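Local coordinates for protein endoglucanase (Humicola insolens, PDB 1DYS) that hydrolyses internal beta-1,4-glucosidic linkages of cellulose as a family 6 glycoside hydrolase, helping to recycle plant biomass, at residues L109-Y112 and K113-V117. Sequence-based numbering, arbitrary orientation.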
loop_
_atom_site.group_PDB
_atom_site.type_symbol
_atom_site.label_atom_id
_atom_site.label_comp_id
_atom_site.label_asym_id
_atom_site.label_seq_id
_atom_site.Cartn_x
_atom_site.Cartn_y
_atom_site.Cartn_z
ATOM N N LEU A 109 16.776 7.304 -5.423
ATOM C CA LEU A 109 17.053 8.714 -5.525
ATOM C C LEU A 109 16.871 9.228 -6.940
ATOM O O LEU A 109 16.160 10.208 -7.165
ATOM C CB LEU A 109 18.475 9.005 -4.988
ATOM C CG LEU A 109 18.780 10.498 -5.122
ATOM C CD1 LEU A 109 17.824 11.289 -4.206
ATOM C CD2 LEU A 109 20.214 10.813 -4.731
ATOM N N ASN A 110 17.416 8.533 -7.959
ATOM C CA ASN A 110 17.211 8.985 -9.324
ATOM C C ASN A 110 15.742 8.949 -9.745
ATOM O O ASN A 110 15.297 9.898 -10.392
ATOM C CB ASN A 110 18.034 8.145 -10.323
ATOM C CG ASN A 110 19.485 8.584 -10.298
ATOM O OD1 ASN A 110 20.427 7.776 -10.382
ATOM N ND2 ASN A 110 19.684 9.891 -10.177
ATOM N N ARG A 111 14.997 7.914 -9.387
ATOM C CA ARG A 111 13.585 7.747 -9.741
ATOM C C ARG A 111 12.733 8.852 -9.066
ATOM O O ARG A 111 11.835 9.410 -9.691
ATOM C CB ARG A 111 13.065 6.368 -9.382
ATOM C CG ARG A 111 13.779 5.172 -10.017
ATOM C CD ARG A 111 13.234 3.850 -9.473
ATOM N NE ARG A 111 13.731 2.753 -10.336
ATOM C CZ ARG A 111 13.531 1.464 -10.035
ATOM N NH1 ARG A 111 12.847 1.071 -8.965
ATOM N NH2 ARG A 111 14.030 0.558 -10.875
ATOM N N TYR A 112 13.088 9.158 -7.815
ATOM C CA TYR A 112 12.422 10.264 -7.118
ATOM C C TYR A 112 12.641 11.587 -7.847
ATOM O O TYR A 112 11.685 12.337 -8.060
ATOM C CB TYR A 112 12.963 10.434 -5.721
ATOM C CG TYR A 112 12.322 11.456 -4.816
ATOM C CD1 TYR A 112 11.088 11.242 -4.224
ATOM C CD2 TYR A 112 13.007 12.620 -4.531
ATOM C CE1 TYR A 112 10.562 12.209 -3.361
ATOM C CE2 TYR A 112 12.484 13.573 -3.659
ATOM C CZ TYR A 112 11.252 13.341 -3.072
ATOM O OH TYR A 112 10.755 14.300 -2.216
ATOM N N LYS A 113 13.900 11.870 -8.237
ATOM C CA LYS A 113 14.033 13.120 -9.014
ATOM C C LYS A 113 13.310 13.109 -10.351
ATOM O O LYS A 113 12.585 14.065 -10.689
ATOM C CB LYS A 113 15.519 13.386 -9.307
ATOM C CG LYS A 113 16.337 13.450 -8.042
ATOM C CD LYS A 113 17.817 13.711 -8.405
ATOM C CE LYS A 113 18.566 14.094 -7.132
ATOM N NZ LYS A 113 20.035 13.955 -7.316
ATOM N N ASN A 114 13.583 12.105 -11.191
ATOM C CA ASN A 114 13.138 12.122 -12.573
ATOM C C ASN A 114 11.726 11.648 -12.811
ATOM O O ASN A 114 11.091 12.189 -13.733
ATOM C CB ASN A 114 14.138 11.256 -13.400
ATOM C CG ASN A 114 15.543 11.836 -13.210
ATOM O OD1 ASN A 114 15.738 13.043 -13.263
ATOM N ND2 ASN A 114 16.544 11.009 -12.952
ATOM N N GLU A 115 11.216 10.718 -12.037
ATOM C CA GLU A 115 9.879 10.196 -12.273
ATOM C C GLU A 115 8.833 10.783 -11.311
ATOM O O GLU A 115 7.657 10.556 -11.637
ATOM C CB GLU A 115 9.890 8.662 -12.132
ATOM C CG GLU A 115 10.657 7.948 -13.237
ATOM C CD GLU A 115 10.552 6.433 -13.135
ATOM O OE1 GLU A 115 9.444 5.855 -13.234
ATOM O OE2 GLU A 115 11.578 5.778 -12.884
ATOM N N TYR A 116 9.295 11.457 -10.247
ATOM C CA TYR A 116 8.300 11.991 -9.302
ATOM C C TYR A 116 8.439 13.507 -9.118
ATOM O O TYR A 116 7.460 14.159 -9.512
ATOM C CB TYR A 116 8.333 11.194 -7.998
ATOM C CG TYR A 116 7.352 11.717 -6.966
ATOM C CD1 TYR A 116 5.999 11.405 -7.033
ATOM C CD2 TYR A 116 7.783 12.566 -5.966
ATOM C CE1 TYR A 116 5.087 11.913 -6.106
ATOM C CE2 TYR A 116 6.877 13.090 -5.023
ATOM C CZ TYR A 116 5.552 12.737 -5.101
ATOM O OH TYR A 116 4.640 13.240 -4.187
ATOM N N VAL A 117 9.587 14.012 -8.677
ATOM C CA VAL A 117 9.679 15.469 -8.531
ATOM C C VAL A 117 9.570 16.199 -9.870
ATOM O O VAL A 117 8.776 17.147 -9.975
ATOM C CB VAL A 117 10.972 15.841 -7.780
ATOM C CG1 VAL A 117 11.162 17.327 -7.681
ATOM C CG2 VAL A 117 10.905 15.231 -6.359
#
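Tyr-112 meets Tyr-116 and Val-117 in a local contact along helix 108-126, where the helix widens into a pi-type turn beside the parallel beta-barrel of the family 6 fold. Three i-to-i+4 bonds lead in, from the backbone N of Lys-113, Asn-114 and Glu-115, the last to Arg-111 O (2.8 Å). The wider turn is then marked by Val-117 N, which reaches back five residues to Tyr-112 O almost straight (178°). Tyr-116 N keeps only a weak bond to Tyr-112 O, at 3.4 Å. Four residues apart, the two tyrosines share a flank of the helix, and with CG anti to the backbone N in each (chi1 -175° in Tyr-112) their rings swing the same way, both resting on Leu-85 of strand 79-85. Their planes are near parallel, 27° apart, but slid so far that they meet mainly through Tyr-112 CE1 and Tyr-116 CD2. Tyrosine suits these buried places because an apolar ring carries a hydroxyl to a polar mate: Glu-137 for Tyr-112, the backbone of Ile-53 and Tyr-86 for Tyr-116. A leucine in place of Tyr-112 would probably leave Glu-137 without this hydroxyl and Val-117 without an aromatic face. Facing the second subunit, Glu-115 lies alongside Arg-111 without a salt bridge between them; its OE1 forms one with Arg-60 of that subunit. Beta-branched Val-117 sets its CG2 over one face of the Tyr-112 ring, a CH-pi contact 3.8 Å from CG2 to the ring centroid.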